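Local coordinates for McyG protein (Microcystis aeruginosa PCC 7806, PDB 4R0M), which belongs to the microcystin synthetase and, through its adenylation domain, probably activates a phenylalanine-like starter as an acyl-adenylate for the adjoining carrier domain, at residues 326-334 with 344-352; 358-366 with 424-433. One frame throughout, in Å; residues are numbered along the deposited sequence.

How the contacts relate
Along the chain the two contacts come in series. Contact 1 closes first, where strand 330-336 turns back as strand 341-345 and the loop after it, 346-352, returns along the start of the hairpin. A few residues on, 358-366 opens contact 2, which closes 58 residues later on the hairpin of strands 421-426 and 429-435; neither nests in or crosses the other. Their centres lie 12 Å apart and they touch, since strand 365-366 borders strand 341-345 in the nine-stranded mixed sheet and Trp345 N lies 3.1 Å from Lys365 O. Contact 2 ties the edge of that sheet to the six-stranded antiparallel one through backbone bonds to strand 429-435, and both contacts reach the bound phenylalanyl-adenylate.

Contact 1: 326-334 with 344-352; sequences QERAIKPAF and TWSAGLSKN. With FA5 (adenosine-5'-[phenylalaninyl-phosphate]), chain C.
Phe334 and Thr344 form an antiparallel hydrogen-bonded pair: Thr344 N gives a nearly straight bond to Phe334 O (3.2 Å, 173° at the hydrogen), and Phe334 N returns one to Thr344 O from above the carbonyl plane. At the next pair, Ala333 CB lies obliquely 3.5 Å from Trp345 CE3. Beyond the paired strands Ser346 N bonds Pro332 O at 3.1 Å, while the Pro332 ring touches both Ser346 CB and Leu349 CD1 through CG, with Leu349 CD1 3.7 Å from Pro332 CD. Ser350 CB lies over one face of the Arg328 guanidinium, offset toward the rim, 3.5 Å from Arg328 NH2. Strands 330-336 and 341-345 form a beta hairpin in the large mixed sheet of the AMP-binding fold, and the hairpin meets the ligand: adenine N6 of FA5 reaches Ala333 O at 2.6 Å, a short but bent, weak hydrogen bond, and Phe334 CE1 touches ribose C2'. In the loop that follows, Ser346 OG, anti to its own nitrogen (chi1 178°), accepts Gly348 N in an ST turn. There Gly348 CA lies 3.4 Å from Arg328 O, where a side chain would collide. Lys331 NZ bonds Arg328 O and Lys299 O; Thr344 OG1 bonds Leu363 O.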
loop_
_atom_site.group_PDB
_atom_site.type_symbol
_atom_site.label_atom_id
_atom_site.label_comp_id
_atom_site.label_asym_id
_atom_site.label_seq_id
_atom_site.Cartn_x
_atom_site.Cartn_y
_atom_site.Cartn_z
ATOM N N GLN A 326 -21.638 -11.512 1.007
ATOM C CA GLN A 326 -22.623 -11.096 2.010
ATOM C C GLN A 326 -22.684 -9.580 2.190
ATOM O O GLN A 326 -21.732 -8.864 1.861
ATOM C CB GLN A 326 -22.377 -11.800 3.351
ATOM C CG GLN A 326 -21.015 -11.529 3.977
ATOM C CD GLN A 326 -20.802 -12.294 5.270
ATOM O OE1 GLN A 326 -20.087 -13.296 5.298
ATOM N NE2 GLN A 326 -21.425 -11.827 6.348
ATOM N N GLU A 327 -23.816 -9.105 2.704
ATOM C CA GLU A 327 -24.039 -7.681 2.943
ATOM C C GLU A 327 -23.078 -7.136 3.993
ATOM O O GLU A 327 -22.817 -7.792 5.004
ATOM C CB GLU A 327 -25.487 -7.429 3.370
ATOM C CG GLU A 327 -26.511 -7.628 2.258
ATOM C CD GLU A 327 -27.948 -7.491 2.735
ATOM O OE1 GLU A 327 -28.168 -7.137 3.917
ATOM O OE2 GLU A 327 -28.863 -7.739 1.923
ATOM N N ARG A 328 -22.551 -5.939 3.727
ATOM C CA ARG A 328 -21.632 -5.226 4.632
ATOM C C ARG A 328 -20.231 -5.850 4.749
ATOM O O ARG A 328 -19.457 -5.481 5.632
ATOM C CB ARG A 328 -22.261 -5.012 6.022
ATOM C CG ARG A 328 -23.339 -3.939 6.056
ATOM C CD ARG A 328 -23.959 -3.802 7.438
ATOM N NE ARG A 328 -24.858 -2.650 7.518
ATOM C CZ ARG A 328 -26.154 -2.670 7.203
ATOM N NH1 ARG A 328 -26.731 -3.789 6.780
ATOM N NH2 ARG A 328 -26.878 -1.562 7.311
ATOM N N ALA A 329 -19.910 -6.776 3.847
ATOM C CA ALA A 329 -18.605 -7.440 3.841
ATOM C C ALA A 329 -17.475 -6.497 3.431
ATOM O O ALA A 329 -16.365 -6.587 3.957
ATOM C CB ALA A 329 -18.631 -8.662 2.937
ATOM N N ILE A 330 -17.764 -5.601 2.489
ATOM C CA ILE A 330 -16.790 -4.616 2.018
ATOM C C ILE A 330 -16.496 -3.595 3.114
ATOM O O ILE A 330 -17.412 -2.978 3.665
ATOM C CB ILE A 330 -17.268 -3.904 0.733
ATOM C CG1 ILE A 330 -17.461 -4.923 -0.391
ATOM C CG2 ILE A 330 -16.281 -2.819 0.314
ATOM C CD1 ILE A 330 -18.119 -4.362 -1.631
ATOM N N LYS A 331 -15.213 -3.439 3.428
ATOM C CA LYS A 331 -14.775 -2.531 4.483
ATOM C C LYS A 331 -13.777 -1.485 3.961
ATOM O O LYS A 331 -12.567 -1.717 3.973
ATOM C CB LYS A 331 -14.162 -3.312 5.659
ATOM C CG LYS A 331 -15.009 -4.453 6.219
ATOM C CD LYS A 331 -16.267 -3.952 6.915
ATOM C CE LYS A 331 -16.852 -4.989 7.860
ATOM N NZ LYS A 331 -17.391 -6.178 7.144
ATOM N N PRO A 332 -14.283 -0.330 3.485
ATOM C CA PRO A 332 -13.385 0.791 3.219
ATOM C C PRO A 332 -12.690 1.229 4.506
ATOM O O PRO A 332 -13.323 1.289 5.558
ATOM C CB PRO A 332 -14.320 1.893 2.703
ATOM C CG PRO A 332 -15.703 1.439 3.030
ATOM C CD PRO A 332 -15.656 -0.052 3.032
ATOM N N ALA A 333 -11.395 1.513 4.425
ATOM C CA ALA A 333 -10.612 1.821 5.617
ATOM C C ALA A 333 -9.546 2.868 5.337
ATOM O O ALA A 333 -9.135 3.055 4.194
ATOM C CB ALA A 333 -9.969 0.553 6.156
ATOM N N PHE A 334 -9.103 3.551 6.387
ATOM C CA PHE A 334 -7.947 4.428 6.279
ATOM C C PHE A 334 -6.765 3.874 7.063
ATOM O O PHE A 334 -6.922 3.363 8.174
ATOM C CB PHE A 334 -8.271 5.852 6.741
ATOM C CG PHE A 334 -7.093 6.786 6.682
ATOM C CD1 PHE A 334 -6.695 7.355 5.477
ATOM C CD2 PHE A 334 -6.372 7.086 7.833
ATOM C CE1 PHE A 334 -5.604 8.211 5.423
ATOM C CE2 PHE A 334 -5.278 7.936 7.785
ATOM C CZ PHE A 334 -4.895 8.501 6.578
ATOM N N THR A 344 -8.539 3.290 10.920
ATOM C CA THR A 344 -10.000 3.355 10.988
ATOM C C THR A 344 -10.595 2.257 10.110
ATOM O O THR A 344 -10.013 1.892 9.089
ATOM C CB THR A 344 -10.579 4.728 10.559
ATOM O OG1 THR A 344 -10.437 4.901 9.142
ATOM C CG2 THR A 344 -9.904 5.885 11.292
ATOM N N TRP A 345 -11.745 1.727 10.519
ATOM C CA TRP A 345 -12.412 0.660 9.777
ATOM C C TRP A 345 -13.878 0.943 9.656
ATOM O O TRP A 345 -14.529 1.309 10.637
ATOM C CB TRP A 345 -12.208 -0.690 10.461
ATOM C CG TRP A 345 -10.760 -1.053 10.702
ATOM C CD1 TRP A 345 -10.020 -0.860 11.864
ATOM C CD2 TRP A 345 -9.826 -1.686 9.759
ATOM N NE1 TRP A 345 -8.737 -1.318 11.710
ATOM C CE2 TRP A 345 -8.553 -1.823 10.473
ATOM C CE3 TRP A 345 -9.913 -2.139 8.447
ATOM C CZ2 TRP A 345 -7.434 -2.389 9.879
ATOM C CZ3 TRP A 345 -8.778 -2.707 7.859
ATOM C CH2 TRP A 345 -7.569 -2.826 8.559
ATOM N N SER A 346 -14.411 0.780 8.448
ATOM C CA SER A 346 -15.842 0.920 8.213
ATOM C C SER A 346 -16.587 -0.247 8.849
ATOM O O SER A 346 -16.044 -1.350 8.965
ATOM C CB SER A 346 -16.133 0.973 6.711
ATOM O OG SER A 346 -17.522 1.072 6.449
ATOM N N ALA A 347 -17.826 0.003 9.263
ATOM C CA ALA A 347 -18.701 -1.048 9.775
ATOM C C ALA A 347 -19.231 -1.920 8.636
ATOM O O ALA A 347 -19.743 -3.015 8.868
ATOM C CB ALA A 347 -19.851 -0.443 10.569
ATOM N N GLY A 348 -19.091 -1.428 7.407
ATOM C CA GLY A 348 -19.570 -2.128 6.221
ATOM C C GLY A 348 -20.480 -1.246 5.393
ATOM O O GLY A 348 -21.116 -0.330 5.920
ATOM N N LEU A 349 -20.545 -1.522 4.094
ATOM C CA LEU A 349 -21.380 -0.738 3.183
ATOM C C LEU A 349 -22.713 -1.417 2.895
ATOM O O LEU A 349 -22.763 -2.617 2.614
ATOM C CB LEU A 349 -20.634 -0.434 1.882
ATOM C CG LEU A 349 -19.571 0.663 1.975
ATOM C CD1 LEU A 349 -18.586 0.540 0.828
ATOM C CD2 LEU A 349 -20.192 2.053 2.007
ATOM N N SER A 350 -23.787 -0.636 2.970
ATOM C CA SER A 350 -25.144 -1.155 2.794
ATOM C C SER A 350 -25.795 -0.716 1.476
ATOM O O SER A 350 -27.003 -0.897 1.289
ATOM C CB SER A 350 -26.023 -0.767 3.990
ATOM O OG SER A 350 -26.123 0.642 4.120
ATOM N N LYS A 351 -24.988 -0.154 0.570
ATOM C CA LYS A 351 -25.438 0.313 -0.758
ATOM C C LYS A 351 -26.454 1.460 -0.720
ATOM O O LYS A 351 -26.939 1.907 -1.763
ATOM C CB LYS A 351 -26.171 -0.793 -1.542
ATOM C CG LYS A 351 -26.606 -0.416 -2.951
ATOM C CD LYS A 351 -27.273 -1.599 -3.639
ATOM C CE LYS A 351 -27.744 -1.254 -5.043
ATOM N NZ LYS A 351 -28.400 -2.403 -5.732
ATOM N N ASN A 352 -26.767 1.927 0.488
ATOM C CA ASN A 352 -27.778 2.961 0.703
ATOM C C ASN A 352 -27.060 4.284 0.955
ATOM O O ASN A 352 -27.644 5.360 0.787
ATOM C CB ASN A 352 -28.741 2.636 1.850
ATOM C CG ASN A 352 -29.371 1.257 1.713
ATOM O OD1 ASN A 352 -29.408 0.676 0.625
ATOM N ND2 ASN A 352 -29.872 0.725 2.823
HETATM C C FA5 C . -0.666 2.902 2.439
HETATM O O FA5 C . -0.959 3.049 1.259
HETATM C CA FA5 C . -1.706 2.425 3.422
HETATM N N FA5 C . -2.841 3.289 3.205
HETATM C CB FA5 C . -2.131 0.973 3.165
HETATM C CG FA5 C . -3.284 0.377 3.983
HETATM C CD1 FA5 C . -4.203 1.137 4.707
HETATM C CD2 FA5 C . -3.441 -1.016 3.997
HETATM C CE1 FA5 C . -5.236 0.525 5.429
HETATM C CE2 FA5 C . -4.472 -1.639 4.708
HETATM C CZ FA5 C . -5.376 -0.863 5.431
HETATM P P FA5 C . 1.488 4.561 2.386
HETATM O OP1 FA5 C . 2.239 4.249 1.118
HETATM O OP2 FA5 C . 2.255 5.092 3.571
HETATM O OP3 FA5 C . 0.695 3.226 2.862
HETATM O "O5'" FA5 C . 0.354 5.635 1.987
HETATM C "C5'" FA5 C . -0.520 6.224 2.946
HETATM C "C4'" FA5 C . -1.398 7.236 2.227
HETATM O "O4'" FA5 C . -2.283 6.612 1.289
HETATM C "C3'" FA5 C . -2.312 7.998 3.166
HETATM O "O3'" FA5 C . -1.642 9.081 3.807
HETATM C "C2'" FA5 C . -3.395 8.476 2.226
HETATM O "O2'" FA5 C . -2.983 9.669 1.550
HETATM C "C1'" FA5 C . -3.500 7.360 1.208
HETATM N N9 FA5 C . -4.664 6.504 1.558
HETATM C C8 FA5 C . -4.603 5.307 2.169
HETATM N N7 FA5 C . -5.837 4.774 2.347
HETATM C C5 FA5 C . -6.727 5.649 1.846
HETATM C C6 FA5 C . -8.203 5.718 1.706
HETATM N N6 FA5 C . -8.997 4.717 2.152
HETATM N N1 FA5 C . -8.736 6.817 1.120
HETATM C C2 FA5 C . -7.961 7.827 0.673
HETATM N N3 FA5 C . -6.617 7.829 0.761
HETATM C C4 FA5 C . -5.950 6.790 1.329
#

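Contact 2: 358-366 with 424-433; sequences NSFVSLGKP and YLSKGELFIT. With FA5 (adenosine-5'-[phenylalaninyl-phosphate]), chain C.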
loop_
_atom_site.group_PDB
_atom_site.type_symbol
_atom_site.label_atom_id
_atom_site.label_comp_id
_atom_site.label_asym_id
_atom_site.label_seq_id
_atom_site.Cartn_x
_atom_site.Cartn_y
_atom_site.Cartn_z
ATOM N N ASN A 358 -22.753 11.636 -1.229
ATOM C CA ASN A 358 -21.556 12.317 -0.819
ATOM C C ASN A 358 -20.910 13.037 -2.006
ATOM O O ASN A 358 -21.433 14.039 -2.456
ATOM C CB ASN A 358 -20.667 11.484 0.080
ATOM C CG ASN A 358 -21.239 11.355 1.487
ATOM O OD1 ASN A 358 -20.985 12.186 2.354
ATOM N ND2 ASN A 358 -22.030 10.318 1.713
ATOM N N SER A 359 -19.696 12.713 -2.377
ATOM C CA SER A 359 -19.243 11.628 -3.169
ATOM C C SER A 359 -18.131 10.978 -2.407
ATOM O O SER A 359 -17.151 10.558 -2.982
ATOM C CB SER A 359 -18.706 12.166 -4.499
ATOM O OG SER A 359 -19.721 12.769 -5.287
ATOM N N PHE A 360 -18.259 10.963 -1.096
ATOM C CA PHE A 360 -17.224 10.440 -0.246
ATOM C C PHE A 360 -17.697 9.234 0.523
ATOM O O PHE A 360 -18.776 9.216 1.054
ATOM C CB PHE A 360 -16.696 11.536 0.657
ATOM C CG PHE A 360 -16.224 12.739 -0.097
ATOM C CD1 PHE A 360 -15.201 12.634 -0.996
ATOM C CD2 PHE A 360 -16.821 13.950 0.067
ATOM C CE1 PHE A 360 -14.762 13.718 -1.703
ATOM C CE2 PHE A 360 -16.404 15.032 -0.648
ATOM C CZ PHE A 360 -15.367 14.918 -1.532
ATOM N N VAL A 361 -16.888 8.199 0.503
ATOM C CA VAL A 361 -17.119 6.994 1.235
ATOM C C VAL A 361 -16.657 7.112 2.663
ATOM O O VAL A 361 -15.664 7.728 2.928
ATOM C CB VAL A 361 -16.371 5.874 0.581
ATOM C CG1 VAL A 361 -16.620 4.589 1.302
ATOM C CG2 VAL A 361 -16.814 5.758 -0.845
ATOM N N SER A 362 -17.404 6.549 3.593
ATOM C CA SER A 362 -16.967 6.515 4.969
ATOM C C SER A 362 -15.876 5.502 5.155
ATOM O O SER A 362 -15.989 4.390 4.708
ATOM C CB SER A 362 -18.120 6.167 5.884
ATOM O OG SER A 362 -17.718 6.055 7.218
ATOM N N LEU A 363 -14.836 5.910 5.852
ATOM C CA LEU A 363 -13.723 5.031 6.199
ATOM C C LEU A 363 -13.794 4.607 7.671
ATOM O O LEU A 363 -12.840 4.057 8.226
ATOM C CB LEU A 363 -12.381 5.693 5.857
ATOM C CG LEU A 363 -12.193 6.229 4.429
ATOM C CD1 LEU A 363 -10.797 6.798 4.259
ATOM C CD2 LEU A 363 -12.462 5.174 3.364
ATOM N N GLY A 364 -14.944 4.871 8.288
ATOM C CA GLY A 364 -15.267 4.351 9.610
ATOM C C GLY A 364 -14.625 5.057 10.784
ATOM O O GLY A 364 -14.117 6.173 10.660
ATOM N N LYS A 365 -14.653 4.384 11.930
ATOM C CA LYS A 365 -14.162 4.931 13.189
ATOM C C LYS A 365 -12.795 4.342 13.538
ATOM O O LYS A 365 -12.473 3.239 13.099
ATOM C CB LYS A 365 -15.168 4.646 14.313
ATOM C CG LYS A 365 -16.538 5.270 14.096
ATOM C CD LYS A 365 -17.460 5.013 15.278
ATOM C CE LYS A 365 -18.875 5.493 14.990
ATOM N NZ LYS A 365 -19.772 5.307 16.165
ATOM N N PRO A 366 -11.989 5.071 14.334
ATOM C CA PRO A 366 -10.660 4.595 14.705
ATOM C C PRO A 366 -10.684 3.416 15.676
ATOM O O PRO A 366 -11.637 3.258 16.444
ATOM C CB PRO A 366 -10.033 5.812 15.385
ATOM C CG PRO A 366 -11.192 6.550 15.950
ATOM C CD PRO A 366 -12.273 6.394 14.920
ATOM N N TYR A 424 -13.039 15.184 6.476
ATOM C CA TYR A 424 -13.943 15.635 7.530
ATOM C C TYR A 424 -14.455 14.469 8.364
ATOM O O TYR A 424 -14.379 13.309 7.945
ATOM C CB TYR A 424 -15.121 16.427 6.942
ATOM C CG TYR A 424 -16.024 15.634 6.016
ATOM C CD1 TYR A 424 -15.760 15.561 4.650
ATOM C CD2 TYR A 424 -17.150 14.968 6.506
ATOM C CE1 TYR A 424 -16.586 14.840 3.800
ATOM C CE2 TYR A 424 -17.980 14.245 5.663
ATOM C CZ TYR A 424 -17.694 14.185 4.312
ATOM O OH TYR A 424 -18.511 13.471 3.470
ATOM N N LEU A 425 -14.975 14.789 9.544
ATOM C CA LEU A 425 -15.610 13.802 10.406
ATOM C C LEU A 425 -17.118 14.018 10.440
ATOM O O LEU A 425 -17.590 15.156 10.440
ATOM C CB LEU A 425 -15.028 13.864 11.820
ATOM C CG LEU A 425 -13.538 13.534 11.952
ATOM C CD1 LEU A 425 -13.034 13.880 13.343
ATOM C CD2 LEU A 425 -13.259 12.075 11.619
ATOM N N SER A 426 -17.863 12.918 10.450
ATOM C CA SER A 426 -19.319 12.960 10.504
ATOM C C SER A 426 -19.824 11.814 11.370
ATOM O O SER A 426 -19.748 10.645 10.976
ATOM C CB SER A 426 -19.915 12.883 9.094
ATOM O OG SER A 426 -21.331 12.936 9.128
ATOM N N LYS A 427 -20.325 12.164 12.556
ATOM C CA LYS A 427 -20.817 11.194 13.547
ATOM C C LYS A 427 -19.731 10.193 13.955
ATOM O O LYS A 427 -20.006 9.014 14.191
ATOM C CB LYS A 427 -22.078 10.475 13.040
ATOM C CG LYS A 427 -23.283 11.384 12.850
ATOM C CD LYS A 427 -24.435 10.654 12.174
ATOM C CE LYS A 427 -25.640 11.568 12.007
ATOM N NZ LYS A 427 -26.758 10.908 11.275
ATOM N N GLY A 428 -18.493 10.677 14.027
ATOM C CA GLY A 428 -17.355 9.853 14.424
ATOM C C GLY A 428 -16.654 9.098 13.304
ATOM O O GLY A 428 -15.596 8.508 13.520
ATOM N N GLU A 429 -17.240 9.114 12.108
ATOM C CA GLU A 429 -16.681 8.397 10.963
ATOM C C GLU A 429 -15.768 9.290 10.119
ATOM O O GLU A 429 -16.083 10.457 9.876
ATOM C CB GLU A 429 -17.802 7.808 10.103
ATOM C CG GLU A 429 -18.559 6.666 10.766
ATOM C CD GLU A 429 -19.853 6.315 10.053
ATOM O OE1 GLU A 429 -19.839 6.130 8.815
ATOM O OE2 GLU A 429 -20.892 6.212 10.738
ATOM N N LEU A 430 -14.640 8.736 9.677
ATOM C CA LEU A 430 -13.685 9.479 8.856
ATOM C C LEU A 430 -14.045 9.439 7.376
ATOM O O LEU A 430 -14.337 8.375 6.825
ATOM C CB LEU A 430 -12.252 8.970 9.069
ATOM C CG LEU A 430 -11.130 9.525 8.168
ATOM C CD1 LEU A 430 -10.909 11.020 8.376
ATOM C CD2 LEU A 430 -9.834 8.759 8.385
ATOM N N PHE A 431 -14.025 10.612 6.748
ATOM C CA PHE A 431 -14.226 10.749 5.310
ATOM C C PHE A 431 -13.024 11.491 4.726
ATOM O O PHE A 431 -12.856 12.689 4.966
ATOM C CB PHE A 431 -15.506 11.540 5.012
ATOM C CG PHE A 431 -16.783 10.846 5.422
ATOM C CD1 PHE A 431 -17.175 10.798 6.759
ATOM C CD2 PHE A 431 -17.614 10.275 4.463
ATOM C CE1 PHE A 431 -18.355 10.169 7.131
ATOM C CE2 PHE A 431 -18.797 9.650 4.828
ATOM C CZ PHE A 431 -19.168 9.597 6.164
ATOM N N ILE A 432 -12.181 10.782 3.977
ATOM C CA ILE A 432 -11.058 11.417 3.280
ATOM C C ILE A 432 -11.561 12.036 1.974
ATOM O O ILE A 432 -12.293 11.394 1.218
ATOM C CB ILE A 432 -9.886 10.429 3.028
ATOM C CG1 ILE A 432 -9.258 9.963 4.352
ATOM C CG2 ILE A 432 -8.823 11.038 2.117
ATOM C CD1 ILE A 432 -8.640 11.053 5.205
ATOM N N THR A 433 -11.175 13.285 1.727
ATOM C CA THR A 433 -11.631 14.025 0.547
ATOM C C THR A 433 -10.510 14.264 -0.465
ATOM O O THR A 433 -10.751 14.302 -1.675
ATOM C CB THR A 433 -12.286 15.366 0.932
ATOM O OG1 THR A 433 -11.416 16.096 1.808
ATOM C CG2 THR A 433 -13.611 15.126 1.637
HETATM C C FA5 C . -0.666 2.902 2.439
HETATM O O FA5 C . -0.959 3.049 1.259
HETATM C CA FA5 C . -1.706 2.425 3.422
HETATM N N FA5 C . -2.841 3.289 3.205
HETATM C CB FA5 C . -2.131 0.973 3.165
HETATM C CG FA5 C . -3.284 0.377 3.983
HETATM C CD1 FA5 C . -4.203 1.137 4.707
HETATM C CD2 FA5 C . -3.441 -1.016 3.997
HETATM C CE1 FA5 C . -5.236 0.525 5.429
HETATM C CE2 FA5 C . -4.472 -1.639 4.708
HETATM C CZ FA5 C . -5.376 -0.863 5.431
HETATM P P FA5 C . 1.488 4.561 2.386
HETATM O OP1 FA5 C . 2.239 4.249 1.118
HETATM O OP2 FA5 C . 2.255 5.092 3.571
HETATM O OP3 FA5 C . 0.695 3.226 2.862
HETATM O "O5'" FA5 C . 0.354 5.635 1.987
HETATM C "C5'" FA5 C . -0.520 6.224 2.946
HETATM C "C4'" FA5 C . -1.398 7.236 2.227
HETATM O "O4'" FA5 C . -2.283 6.612 1.289
HETATM C "C3'" FA5 C . -2.312 7.998 3.166
HETATM O "O3'" FA5 C . -1.642 9.081 3.807
HETATM C "C2'" FA5 C . -3.395 8.476 2.226
HETATM O "O2'" FA5 C . -2.983 9.669 1.550
HETATM C "C1'" FA5 C . -3.500 7.360 1.208
HETATM N N9 FA5 C . -4.664 6.504 1.558
HETATM C C8 FA5 C . -4.603 5.307 2.169
HETATM N N7 FA5 C . -5.837 4.774 2.347
HETATM C C5 FA5 C . -6.727 5.649 1.846
HETATM C C6 FA5 C . -8.203 5.718 1.706
HETATM N N6 FA5 C . -8.997 4.717 2.152
HETATM N N1 FA5 C . -8.736 6.817 1.120
HETATM C C2 FA5 C . -7.961 7.827 0.673
HETATM N N3 FA5 C . -6.617 7.829 0.761
HETATM C C4 FA5 C . -5.950 6.790 1.329
#
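Leu363 and Leu430 carry the backbone bonds: Leu363 N meets Leu430 O at 2.7 Å, and Leu430 N gives a bond of 2.8 Å to Gly364 O. Glu429 CA adds a CA-H...O contact to the same Gly364 oxygen.

Among polar side chains, Ser362 OG donates to Glu429 OE1 at 2.7 Å, on the carboxylate's anti lone pair, and accepts Gly364 N in an ST turn. Gripped by one donated and one accepted bond, the hydroxyl probably helps hold the turn at Gly364 and steadies the extended glutamate.

The aromatic contacts run from Ser362 to Phe360. Thr433 CG2 sits over the centre of one face of Phe360, 3.5 Å from the ring centroid and 9° off its normal. The Phe360 edge, at CD2, meets the rim of Tyr424 in the tyrosine's plane, 3.8 Å from CE1. Ser362 CA lies over one face of Phe431, offset toward the rim, while Phe360 O lies at that ring's edge. With an alanine in place of Phe360, the Thr433 methyl would probably lose its ring, a gap would open beside Tyr424, and Phe448 would be left without its edge-to-face mate.

The aliphatic contact borders the ligand. The Leu363 and Ile432 side chains cross at about a right angle, with Leu363 CD1 3.5 Å from Ile432 CG1; with CG anti to its carbonyl carbon (chi1 -53°), Leu363 also brings CD1 to 3.5 Å from adenine N6 of FA5. Ile432 CG2 touches adenine C2, so the loop and the beta hairpin of 421-435 together line the adenine pocket of this adenylate-forming domain.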